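Methylxanthine N3-demethylase NdmB (Pseudomonas putida, PDB 6ICL) catalyses the N3-demethylation of theobromine and related methylxanthines in bacterial caffeine degradation, as a Rieske-type non-haem iron oxygenase. Local coordinates at residues A[57-62]-A[66-71]; A[102-105]-A[110-113]; A[193-198]-A[228-233]. One frame throughout, in Å; residues are numbered along the deposited sequence.

Interaction 1. Residues A[57-62]-A[66-71]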
ATOM      1  N   MET A  57      15.580  20.797  13.516  1.00 35.06           N
ATOM      2  CA  MET A  57      15.177  20.212  12.243  1.00 37.42           C
ATOM      3  C   MET A  57      16.429  19.665  11.581  1.00 36.63           C
ATOM      4  O   MET A  57      17.533  20.189  11.792  1.00 36.05           O
ATOM      5  CB  MET A  57      14.463  21.249  11.325  1.00 37.92           C
ATOM      6  CG  MET A  57      15.094  21.501   9.915  1.00 30.33           C
ATOM      7  SD  MET A  57      13.931  22.240   8.784  1.00 44.90           S
ATOM      8  CE  MET A  57      13.927  21.188   7.344  1.00 47.23           C
ATOM      9  N   GLY A  58      16.258  18.604  10.799  1.00 33.92           N
ATOM     10  CA  GLY A  58      17.357  18.000  10.053  1.00 30.85           C
ATOM     11  C   GLY A  58      17.293  18.392   8.581  1.00 33.47           C
ATOM     12  O   GLY A  58      16.215  18.438   7.995  1.00 33.68           O
ATOM     13  N   VAL A  59      18.463  18.711   8.012  1.00 33.91           N
ATOM     14  CA  VAL A  59      18.628  18.959   6.584  1.00 29.50           C
ATOM     15  C   VAL A  59      19.937  18.315   6.170  1.00 36.25           C
ATOM     16  O   VAL A  59      20.819  18.061   6.993  1.00 33.66           O
ATOM     17  CB  VAL A  59      18.666  20.456   6.185  1.00 34.60           C
ATOM     18  CG1 VAL A  59      17.340  21.145   6.465  1.00 32.00           C
ATOM     19  CG2 VAL A  59      19.839  21.186   6.896  1.00 30.85           C
ATOM     20  N   THR A  60      20.066  18.061   4.872  1.00 34.71           N
ATOM     21  CA  THR A  60      21.292  17.518   4.315  1.00 34.66           C
ATOM     22  C   THR A  60      21.816  18.479   3.254  1.00 34.92           C
ATOM     23  O   THR A  60      21.057  18.931   2.394  1.00 32.53           O
ATOM     24  CB  THR A  60      21.046  16.111   3.761  1.00 38.56           C
ATOM     25  OG1 THR A  60      20.595  15.279   4.843  1.00 37.64           O
ATOM     26  CG2 THR A  60      22.334  15.511   3.193  1.00 34.60           C
ATOM     27  N   LEU A  61      23.096  18.837   3.363  1.00 34.13           N
ATOM     28  CA  LEU A  61      23.733  19.797   2.466  1.00 36.61           C
ATOM     29  C   LEU A  61      25.089  19.235   2.095  1.00 37.19           C
ATOM     30  O   LEU A  61      25.918  18.999   2.979  1.00 34.17           O
ATOM     31  CB  LEU A  61      23.907  21.174   3.107  1.00 28.92           C
ATOM     32  CG  LEU A  61      24.637  22.202   2.223  1.00 32.90           C
ATOM     33  CD1 LEU A  61      23.938  22.373   0.871  1.00 31.05           C
ATOM     34  CD2 LEU A  61      24.716  23.558   2.938  1.00 32.85           C
ATOM     35  N   LEU A  62      25.307  19.031   0.797  1.00 35.69           N
ATOM     36  CA  LEU A  62      26.574  18.519   0.286  1.00 38.54           C
ATOM     37  C   LEU A  62      26.936  17.213   0.975  1.00 36.17           C
ATOM     38  O   LEU A  62      28.096  16.947   1.274  1.00 34.07           O
ATOM     39  CB  LEU A  62      27.695  19.561   0.434  1.00 34.87           C
ATOM     40  CG  LEU A  62      27.566  20.772  -0.501  1.00 35.38           C
ATOM     41  CD1 LEU A  62      28.599  21.850  -0.161  1.00 37.44           C
ATOM     42  CD2 LEU A  62      27.718  20.336  -1.941  1.00 36.78           C
ATOM     43  N   LEU A  66      23.032  18.148   8.908  1.00 31.52           N
ATOM     44  CA  LEU A  66      23.047  19.364   9.711  1.00 34.03           C
ATOM     45  C   LEU A  66      21.789  19.406  10.555  1.00 37.06           C
ATOM     46  O   LEU A  66      20.745  18.884  10.152  1.00 30.77           O
ATOM     47  CB  LEU A  66      23.063  20.648   8.830  1.00 29.07           C
ATOM     48  CG  LEU A  66      24.122  20.774   7.708  1.00 34.25           C
ATOM     49  CD1 LEU A  66      23.983  22.120   6.995  1.00 30.03           C
ATOM     50  CD2 LEU A  66      25.519  20.613   8.250  1.00 34.53           C
ATOM     51  N   VAL A  67      21.875  20.076  11.702  1.00 32.14           N
ATOM     52  CA  VAL A  67      20.698  20.393  12.507  1.00 30.46           C
ATOM     53  C   VAL A  67      20.503  21.903  12.489  1.00 31.68           C
ATOM     54  O   VAL A  67      21.471  22.666  12.607  1.00 32.53           O
ATOM     55  CB  VAL A  67      20.824  19.851  13.946  1.00 31.58           C
ATOM     56  CG1 VAL A  67      22.142  20.316  14.601  1.00 34.81           C
ATOM     57  CG2 VAL A  67      19.610  20.262  14.779  1.00 31.58           C
ATOM     58  N   LEU A  68      19.264  22.331  12.278  1.00 30.59           N
ATOM     59  CA  LEU A  68      18.856  23.718  12.405  1.00 30.65           C
ATOM     60  C   LEU A  68      18.051  23.870  13.687  1.00 37.02           C
ATOM     61  O   LEU A  68      17.192  23.034  13.993  1.00 30.80           O
ATOM     62  CB  LEU A  68      18.000  24.157  11.209  1.00 30.95           C
ATOM     63  CG  LEU A  68      18.617  23.957   9.813  1.00 34.80           C
ATOM     64  CD1 LEU A  68      17.664  24.419   8.728  1.00 31.08           C
ATOM     65  CD2 LEU A  68      19.969  24.687   9.687  1.00 32.73           C
ATOM     66  N   ALA A  69      18.325  24.928  14.440  1.00 33.65           N
ATOM     67  CA  ALA A  69      17.499  25.247  15.593  1.00 33.14           C
ATOM     68  C   ALA A  69      17.527  26.749  15.805  1.00 38.74           C
ATOM     69  O   ALA A  69      18.529  27.416  15.513  1.00 36.45           O
ATOM     70  CB  ALA A  69      17.982  24.539  16.858  1.00 33.70           C
ATOM     71  N   ARG A  70      16.425  27.277  16.313  1.00 33.66           N
ATOM     72  CA  ARG A  70      16.335  28.703  16.597  1.00 35.95           C
ATOM     73  C   ARG A  70      16.621  28.882  18.076  1.00 38.99           C
ATOM     74  O   ARG A  70      15.848  28.422  18.921  1.00 37.01           O
ATOM     75  CB  ARG A  70      14.976  29.285  16.225  1.00 34.91           C
ATOM     76  CG  ARG A  70      14.898  30.776  16.547  1.00 37.30           C
ATOM     77  CD  ARG A  70      14.106  31.512  15.505  1.00 34.54           C
ATOM     78  NE  ARG A  70      12.822  30.866  15.294  1.00 41.80           N
ATOM     79  CZ  ARG A  70      12.010  31.142  14.289  1.00 42.30           C
ATOM     80  NH1 ARG A  70      12.342  32.060  13.394  1.00 41.53           N
ATOM     81  NH2 ARG A  70      10.858  30.500  14.186  1.00 42.27           N
ATOM     82  N   LEU A  71      17.759  29.514  18.377  1.00 35.92           N
ATOM     83  CA  LEU A  71      18.222  29.764  19.732  1.00 39.18           C
ATOM     84  C   LEU A  71      18.320  31.279  19.909  1.00 45.22           C
ATOM     85  O   LEU A  71      19.047  31.942  19.161  1.00 37.80           O
ATOM     86  CB  LEU A  71      19.584  29.107  19.982  1.00 35.81           C
ATOM     87  CG  LEU A  71      19.732  27.593  19.767  1.00 42.58           C
ATOM     88  CD1 LEU A  71      21.119  27.129  20.184  1.00 38.65           C
ATOM     89  CD2 LEU A  71      18.671  26.815  20.526  1.00 41.75           C
TER
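Leu66 meets strand 57-61 with two different parts of its side chain. Its CB lies 3.8 Å from Val59 CG2, the two side chains meeting at a slant. Farther out, Leu66 CD1 rests against Leu61 CB at 4.0 Å; it stands anti to its own CA (chi2 -178°), and this extended shape carries the methyl out to Leu61. Beneath these side chains the backbones of Val59 and Leu66 are joined in both directions, and the bond from Leu66 N to Val59 O, 2.9 Å, is nearly straight at 173°. The two strands form a beta hairpin at one edge of the antiparallel sheet of the Rieske domain, with 57-61 an outermost strand within this chain and 74-79 on the other flank of 64-71. Two residues along, Leu68 and Met57 make the next hydrogen-bonded pair, with Leu68 N 2.8 Å from Met57 O. Their side chains run side by side in the same direction, Met57 CG 4.1 Å from Leu68 CD1. That methyl is shared: Val59 CG1 comes to 4.0 Å from Leu68 CD1, the two side chains crossing at about a right angle. Beyond CG the methionine bends at chi3 and leads away from Leu68, and also touches Ala49 and Cys41. Leu68 packs on Val40 and Cys41, so the face bearing Met57, Val59, Leu66 and Leu68 is turned toward strand 37-42, at the sheet's other margin.

Interaction 2. Residues A[102-105]-A[110-113]. With FES (Fe2/s2 (inorganic) cluster), chain B.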
ATOM      1  N   TYR A 102      19.175  26.634  24.332  1.00 39.99           N
ATOM      2  CA  TYR A 102      20.161  25.612  24.031  1.00 41.55           C
ATOM      3  C   TYR A 102      19.512  24.531  23.177  1.00 38.68           C
ATOM      4  O   TYR A 102      18.296  24.321  23.204  1.00 34.51           O
ATOM      5  CB  TYR A 102      20.753  24.996  25.310  1.00 40.13           C
ATOM      6  CG  TYR A 102      21.437  26.031  26.181  1.00 49.80           C
ATOM      7  CD1 TYR A 102      22.770  26.374  25.968  1.00 50.55           C
ATOM      8  CD2 TYR A 102      20.736  26.695  27.190  1.00 50.48           C
ATOM      9  CE1 TYR A 102      23.393  27.348  26.747  1.00 52.51           C
ATOM     10  CE2 TYR A 102      21.351  27.677  27.977  1.00 49.12           C
ATOM     11  CZ  TYR A 102      22.676  27.990  27.749  1.00 50.37           C
ATOM     12  OH  TYR A 102      23.286  28.956  28.515  1.00 59.30           O
ATOM     13  N   LEU A 103      20.353  23.841  22.437  1.00 38.08           N
ATOM     14  CA  LEU A 103      19.951  22.660  21.688  1.00 41.35           C
ATOM     15  C   LEU A 103      20.309  21.442  22.529  1.00 37.85           C
ATOM     16  O   LEU A 103      21.490  21.165  22.775  1.00 40.27           O
ATOM     17  CB  LEU A 103      20.631  22.639  20.327  1.00 36.78           C
ATOM     18  CG  LEU A 103      20.467  21.371  19.486  1.00 39.53           C
ATOM     19  CD1 LEU A 103      19.021  21.181  19.097  1.00 33.13           C
ATOM     20  CD2 LEU A 103      21.333  21.566  18.262  1.00 39.39           C
ATOM     21  N   GLU A 104      19.294  20.732  22.988  1.00 33.12           N
ATOM     22  CA  GLU A 104      19.486  19.622  23.907  1.00 40.55           C
ATOM     23  C   GLU A 104      19.515  18.309  23.138  1.00 36.07           C
ATOM     24  O   GLU A 104      18.622  18.048  22.336  1.00 34.56           O
ATOM     25  CB  GLU A 104      18.367  19.592  24.947  1.00 36.03           C
ATOM     26  CG  GLU A 104      18.517  18.484  25.953  1.00 36.41           C
ATOM     27  CD  GLU A 104      17.328  18.405  26.898  1.00 42.84           C
ATOM     28  OE1 GLU A 104      16.206  18.124  26.431  1.00 39.33           O
ATOM     29  OE2 GLU A 104      17.513  18.657  28.103  1.00 47.01           O
ATOM     30  N   CYS A 105      20.522  17.486  23.398  1.00 35.27           N
ATOM     31  CA  CYS A 105      20.581  16.183  22.740  1.00 36.28           C
ATOM     32  C   CYS A 105      19.445  15.286  23.243  1.00 36.54           C
ATOM     33  O   CYS A 105      19.087  15.342  24.421  1.00 34.91           O
ATOM     34  CB  CYS A 105      21.927  15.518  22.994  1.00 35.14           C
ATOM     35  SG  CYS A 105      22.071  13.835  22.257  1.00 33.19           S
ATOM     36  N   TRP A 110      23.028  16.546  26.682  1.00 38.71           N
ATOM     37  CA  TRP A 110      24.027  17.599  26.562  1.00 38.94           C
ATOM     38  C   TRP A 110      23.399  18.782  25.849  1.00 40.71           C
ATOM     39  O   TRP A 110      22.561  18.621  24.956  1.00 34.85           O
ATOM     40  CB  TRP A 110      25.268  17.107  25.812  1.00 36.31           C
ATOM     41  CG  TRP A 110      26.095  16.078  26.555  1.00 37.85           C
ATOM     42  CD1 TRP A 110      25.696  15.295  27.597  1.00 37.69           C
ATOM     43  CD2 TRP A 110      27.473  15.735  26.303  1.00 38.58           C
ATOM     44  NE1 TRP A 110      26.741  14.476  28.007  1.00 38.39           N
ATOM     45  CE2 TRP A 110      27.837  14.733  27.231  1.00 39.39           C
ATOM     46  CE3 TRP A 110      28.433  16.185  25.386  1.00 42.05           C
ATOM     47  CZ2 TRP A 110      29.122  14.169  27.267  1.00 40.25           C
ATOM     48  CZ3 TRP A 110      29.710  15.620  25.421  1.00 40.48           C
ATOM     49  CH2 TRP A 110      30.035  14.620  26.351  1.00 39.67           C
ATOM     50  N   ARG A 111      23.751  19.981  26.296  1.00 39.10           N
ATOM     51  CA  ARG A 111      23.182  21.199  25.753  1.00 40.82           C
ATOM     52  C   ARG A 111      24.245  21.933  24.956  1.00 41.51           C
ATOM     53  O   ARG A 111      25.376  22.094  25.429  1.00 42.11           O
ATOM     54  CB  ARG A 111      22.635  22.087  26.865  1.00 42.61           C
ATOM     55  CG  ARG A 111      21.650  21.383  27.765  1.00 49.39           C
ATOM     56  CD  ARG A 111      20.630  22.350  28.346  1.00 54.00           C
ATOM     57  NE  ARG A 111      20.212  21.966  29.686  1.00 60.80           N
ATOM     58  CZ  ARG A 111      19.008  22.215  30.196  1.00 69.27           C
ATOM     59  NH1 ARG A 111      18.079  22.836  29.465  1.00 61.00           N
ATOM     60  NH2 ARG A 111      18.730  21.828  31.437  1.00 84.85           N
ATOM     61  N   TYR A 112      23.874  22.390  23.760  1.00 38.16           N
ATOM     62  CA  TYR A 112      24.776  23.131  22.896  1.00 40.42           C
ATOM     63  C   TYR A 112      24.260  24.554  22.708  1.00 41.39           C
ATOM     64  O   TYR A 112      23.046  24.782  22.615  1.00 39.96           O
ATOM     65  CB  TYR A 112      24.946  22.423  21.547  1.00 37.02           C
ATOM     66  CG  TYR A 112      25.652  21.096  21.668  1.00 42.43           C
ATOM     67  CD1 TYR A 112      27.038  21.009  21.559  1.00 43.66           C
ATOM     68  CD2 TYR A 112      24.934  19.926  21.922  1.00 37.63           C
ATOM     69  CE1 TYR A 112      27.692  19.776  21.695  1.00 43.17           C
ATOM     70  CE2 TYR A 112      25.571  18.707  22.052  1.00 37.44           C
ATOM     71  CZ  TYR A 112      26.939  18.634  21.926  1.00 41.22           C
ATOM     72  OH  TYR A 112      27.548  17.409  22.059  1.00 45.52           O
ATOM     73  N   ASP A 113      25.190  25.514  22.669  1.00 46.40           N
ATOM     74  CA  ASP A 113      24.833  26.904  22.406  1.00 47.10           C
ATOM     75  C   ASP A 113      24.989  27.188  20.922  1.00 45.82           C
ATOM     76  O   ASP A 113      25.410  26.321  20.154  1.00 44.01           O
ATOM     77  CB  ASP A 113      25.689  27.869  23.228  1.00 46.31           C
ATOM     78  CG  ASP A 113      27.182  27.772  22.909  1.00 45.11           C
ATOM     79  OD1 ASP A 113      27.601  27.320  21.814  1.00 46.75           O
ATOM     80  OD2 ASP A 113      27.970  28.151  23.782  1.00 52.67           O
TER
HETATM   81 FE1  FES B 400      24.859  11.383  24.905  1.00 47.71          FE
HETATM   82 FE2  FES B 400      24.149  13.294  23.053  1.00 33.81          FE
HETATM   83  S1  FES B 400      24.662  11.186  22.661  1.00 36.14           S
HETATM   84  S2  FES B 400      24.218  13.434  25.247  1.00 36.63           S
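Trp110 O takes the backbone N-H of Cys105 at 2.8 Å, nearly head-on, and also lies close to the CA-H of Glu104. This bond closes the end of the hairpin whose loop supplies Cys105 and His108 to the [2Fe-2S] cluster of the Rieske domain. With SG anti to the backbone N (chi1 178°), Cys105 ligates the cluster iron FE2 through SG at 2.3 Å, an iron shared with Cys82. Trp110 lays one face of its indole over one of the two bridging sulfides, S2, with CD1 3.3 Å from it, and stacks on His84. At the other end, Leu103 and Tyr112 bond N to O in both directions, and Tyr112 O sits at the edge of the Tyr102 ring. Tyr102 CB packs 3.8 Å from Arg111 CB, the two side chains crossing nearly at right angles, and Tyr102 CE1 lies 4.2 Å from Asp113 CB. An alanine here would keep the CB contact, but loss of the ring would probably leave a gap beside Asp113 CB and Tyr112 O. Glu104 is salt-bridged to Arg93, and Tyr112 OH is bonded to Ala83 N. The pair forms the middle of a four-stranded antiparallel sheet, between strands 93-97 and 118-120.

Interaction 3. Residues A[193-198]-A[228-233]. With FE (Fe (III) ion), chain C.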
ATOM      1  N   THR A 193      17.789  27.949 -17.326  1.00 38.26           N
ATOM      2  CA  THR A 193      18.312  29.036 -18.143  1.00 39.67           C
ATOM      3  C   THR A 193      18.300  28.703 -19.635  1.00 42.29           C
ATOM      4  O   THR A 193      19.015  29.342 -20.408  1.00 44.22           O
ATOM      5  CB  THR A 193      19.736  29.391 -17.702  1.00 35.43           C
ATOM      6  OG1 THR A 193      20.573  28.241 -17.827  1.00 39.57           O
ATOM      7  CG2 THR A 193      19.778  29.886 -16.242  1.00 34.97           C
ATOM      8  N   ASP A 194      17.517  27.717 -20.056  1.00 43.27           N
ATOM      9  CA  ASP A 194      17.525  27.256 -21.438  1.00 42.77           C
ATOM     10  C   ASP A 194      16.146  27.418 -22.061  1.00 45.50           C
ATOM     11  O   ASP A 194      15.144  27.003 -21.467  1.00 41.49           O
ATOM     12  CB  ASP A 194      17.952  25.791 -21.524  1.00 43.03           C
ATOM     13  CG  ASP A 194      17.729  25.214 -22.901  1.00 44.50           C
ATOM     14  OD1 ASP A 194      18.477  25.615 -23.808  1.00 49.81           O
ATOM     15  OD2 ASP A 194      16.811  24.379 -23.092  1.00 43.29           O
ATOM     16  N   PHE A 195      16.098  27.997 -23.268  1.00 42.42           N
ATOM     17  CA  PHE A 195      14.849  28.132 -24.016  1.00 43.07           C
ATOM     18  C   PHE A 195      14.681  27.097 -25.112  1.00 43.42           C
ATOM     19  O   PHE A 195      13.545  26.830 -25.526  1.00 41.80           O
ATOM     20  CB  PHE A 195      14.752  29.520 -24.668  1.00 49.53           C
ATOM     21  CG  PHE A 195      14.215  30.582 -23.765  1.00 44.74           C
ATOM     22  CD1 PHE A 195      12.856  30.819 -23.693  1.00 51.66           C
ATOM     23  CD2 PHE A 195      15.065  31.349 -22.997  1.00 49.22           C
ATOM     24  CE1 PHE A 195      12.351  31.805 -22.856  1.00 46.57           C
ATOM     25  CE2 PHE A 195      14.567  32.338 -22.156  1.00 50.03           C
ATOM     26  CZ  PHE A 195      13.203  32.564 -22.092  1.00 48.40           C
ATOM     27  N   SER A 196      15.770  26.513 -25.607  1.00 42.21           N
ATOM     28  CA  SER A 196      15.628  25.628 -26.755  1.00 40.75           C
ATOM     29  C   SER A 196      14.852  24.352 -26.444  1.00 46.83           C
ATOM     30  O   SER A 196      14.467  23.651 -27.383  1.00 41.59           O
ATOM     31  CB  SER A 196      17.001  25.274 -27.314  1.00 43.24           C
ATOM     32  OG  SER A 196      17.749  24.549 -26.374  1.00 49.83           O
ATOM     33  N   HIS A 197      14.581  24.033 -25.170  1.00 40.07           N
ATOM     34  CA  HIS A 197      13.787  22.840 -24.894  1.00 39.27           C
ATOM     35  C   HIS A 197      12.278  23.089 -24.874  1.00 41.10           C
ATOM     36  O   HIS A 197      11.520  22.113 -24.783  1.00 40.56           O
ATOM     37  CB  HIS A 197      14.214  22.193 -23.561  1.00 37.71           C
ATOM     38  CG  HIS A 197      13.737  22.924 -22.342  1.00 40.37           C
ATOM     39  ND1 HIS A 197      14.450  23.952 -21.764  1.00 40.33           N
ATOM     40  CD2 HIS A 197      12.632  22.756 -21.576  1.00 39.50           C
ATOM     41  CE1 HIS A 197      13.796  24.398 -20.704  1.00 42.68           C
ATOM     42  NE2 HIS A 197      12.687  23.689 -20.570  1.00 42.24           N
ATOM     43  N   PHE A 198      11.816  24.354 -24.956  1.00 41.37           N
ATOM     44  CA  PHE A 198      10.380  24.635 -24.824  1.00 38.68           C
ATOM     45  C   PHE A 198       9.549  23.883 -25.859  1.00 44.05           C
ATOM     46  O   PHE A 198       8.469  23.366 -25.538  1.00 40.46           O
ATOM     47  CB  PHE A 198      10.089  26.134 -24.955  1.00 45.88           C
ATOM     48  CG  PHE A 198      10.404  26.928 -23.730  1.00 44.74           C
ATOM     49  CD1 PHE A 198      11.340  26.476 -22.806  1.00 43.42           C
ATOM     50  CD2 PHE A 198       9.763  28.134 -23.494  1.00 47.31           C
ATOM     51  CE1 PHE A 198      11.636  27.215 -21.665  1.00 44.20           C
ATOM     52  CE2 PHE A 198      10.060  28.873 -22.372  1.00 44.25           C
ATOM     53  CZ  PHE A 198      11.007  28.412 -21.455  1.00 45.51           C
ATOM     54  N   PHE A 228      23.416  37.766 -18.099  1.00 43.31           N
ATOM     55  CA  PHE A 228      23.146  37.781 -19.519  1.00 42.72           C
ATOM     56  C   PHE A 228      21.722  38.261 -19.711  1.00 46.83           C
ATOM     57  O   PHE A 228      20.905  38.247 -18.784  1.00 46.27           O
ATOM     58  CB  PHE A 228      23.364  36.407 -20.169  1.00 44.39           C
ATOM     59  CG  PHE A 228      22.800  35.249 -19.372  1.00 44.25           C
ATOM     60  CD1 PHE A 228      23.507  34.708 -18.311  1.00 42.81           C
ATOM     61  CD2 PHE A 228      21.566  34.706 -19.691  1.00 46.11           C
ATOM     62  CE1 PHE A 228      22.994  33.643 -17.579  1.00 41.67           C
ATOM     63  CE2 PHE A 228      21.046  33.632 -18.952  1.00 45.49           C
ATOM     64  CZ  PHE A 228      21.761  33.108 -17.908  1.00 39.74           C
ATOM     65  N   LYS A 229      21.442  38.703 -20.922  1.00 39.95           N
ATOM     66  CA  LYS A 229      20.158  39.267 -21.276  1.00 46.64           C
ATOM     67  C   LYS A 229      19.770  38.672 -22.619  1.00 46.78           C
ATOM     68  O   LYS A 229      20.620  38.495 -23.491  1.00 51.21           O
ATOM     69  CB  LYS A 229      20.227  40.816 -21.314  1.00 48.87           C
ATOM     70  CG  LYS A 229      18.990  41.496 -21.885  1.00 54.93           C
ATOM     71  CD  LYS A 229      18.921  42.976 -21.486  1.00 66.42           C
ATOM     72  CE  LYS A 229      17.746  43.703 -22.151  1.00 75.49           C
ATOM     73  NZ  LYS A 229      18.160  44.926 -22.910  1.00 82.58           N
ATOM     74  N   LEU A 230      18.514  38.275 -22.746  1.00 52.51           N
ATOM     75  CA  LEU A 230      17.984  37.703 -23.972  1.00 55.73           C
ATOM     76  C   LEU A 230      16.828  38.571 -24.432  1.00 58.42           C
ATOM     77  O   LEU A 230      15.952  38.918 -23.631  1.00 59.67           O
ATOM     78  CB  LEU A 230      17.505  36.259 -23.766  1.00 56.12           C
ATOM     79  CG  LEU A 230      18.478  35.241 -23.166  1.00 58.71           C
ATOM     80  CD1 LEU A 230      17.802  33.883 -23.050  1.00 59.81           C
ATOM     81  CD2 LEU A 230      19.741  35.114 -23.988  1.00 58.44           C
ATOM     82  N   ALA A 231      16.830  38.928 -25.712  1.00 61.51           N
ATOM     83  CA  ALA A 231      15.752  39.705 -26.293  1.00 64.88           C
ATOM     84  C   ALA A 231      15.273  38.988 -27.572  1.00 67.95           C
ATOM     85  O   ALA A 231      16.110  38.497 -28.341  1.00 69.77           O
ATOM     86  CB  ALA A 231      16.200  41.134 -26.618  1.00 68.26           C
ATOM     87  N   PRO A 232      13.970  38.878 -27.774  1.00 71.36           N
ATOM     88  CA  PRO A 232      13.460  38.337 -29.050  1.00 73.94           C
ATOM     89  C   PRO A 232      13.745  39.295 -30.188  1.00 76.28           C
ATOM     90  O   PRO A 232      14.064  40.471 -29.951  1.00 76.11           O
ATOM     91  CB  PRO A 232      11.946  38.199 -28.799  1.00 71.74           C
ATOM     92  CG  PRO A 232      11.792  38.213 -27.307  1.00 71.93           C
ATOM     93  CD  PRO A 232      12.901  39.084 -26.788  1.00 68.44           C
ATOM     94  N   PRO A 233      13.651  38.838 -31.450  1.00 81.88           N
ATOM     95  CA  PRO A 233      13.927  39.720 -32.597  1.00 82.40           C
ATOM     96  C   PRO A 233      12.858  40.798 -32.837  1.00 79.27           C
ATOM     97  O   PRO A 233      11.674  40.586 -32.568  1.00 79.56           O
ATOM     98  CB  PRO A 233      13.986  38.742 -33.780  1.00 87.03           C
ATOM     99  CG  PRO A 233      13.172  37.564 -33.349  1.00 84.02           C
ATOM    100  CD  PRO A 233      13.388  37.446 -31.867  1.00 82.89           C
TER
HETATM  101 FE    FE C 401      11.444  23.839 -18.876  1.00 32.65          FE
HETATM  102  O   HOH W   1      11.785  25.661 -17.939  1.00 39.71           O
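Two methyl-to-ring touches join Phe195 to Leu230 and Thr193 to Phe228 across backbones 10.1 Å apart between the CA atoms of each pair, without any hydrogen bond between the segments. Leu230 CD1 stands anti to CA (chi2 180°), which extends the methyl to the Phe195 ring. Leu230 CD1 approaches this ring obliquely, 3.7 Å from Phe195 CE2 and equally near CD2, the two side chains sliding past each other in opposite directions. The phenyl ring of Phe195 also meets Phe210 and Phe248 edge-to-face. Thr193, just past the end of helix 185-192, turns CG2 to the edge of the Phe228 ring, 4.1 Å from CZ, while its hydroxyl OG1 bonds back to Trp189 O. Ile338 of helix 337-355 packs on both Thr193 and Phe228. The contact fastens the iron-binding loop of the oxygenase's C-terminal catalytic domain to strand 225-230 of its large antiparallel sheet. From Phe195 the chain makes a type I beta turn to Phe198, and His197 within it binds the iron through NE2 at 2.1 Å. His202 and Asp314 complete the site of two histidines and one carboxylate, and a water is a further ligand. On the side of the imidazole away from the metal, Asp194 fixes its rotation: OD2 accepts the N-H of His197 ND1 at 2.7 Å, on its anti side and somewhat out of the carboxylate plane, but within 2° of the ring plane. Asp194 OD1 receives Ser196 OG at 2.9 Å through its syn lone pair, so the second-shell carboxylate is itself steadied. Phe198 CD1 lies 3.8 Å above one face of the His197 ring, offset toward the rim. Ser196 and His197 pack on the cluster ligand His108 of a neighbouring subunit, consistent with electron transfer between subunits, as in other Rieske oxygenases.

In the fold
Interactions 1 and 2 are antiparallel hairpins of the Rieske domain, their centres 14 Å apart, and they touch where Leu71 packs on Tyr102, Leu103, Tyr112 and Asp113. Interaction 1 is partly buried and relies on paired backbones and aliphatic side chains; interaction 2 is buried and adds aromatic, charged and metal-binding groups close to the cluster. Interaction 3, in the catalytic domain, is also buried but joins a loop to a strand through methyl-to-ring contacts alone. Its centre lies about 50 Å from that of interaction 2 in the same chain, yet in the assembly the cluster end of one subunit faces the iron end of another.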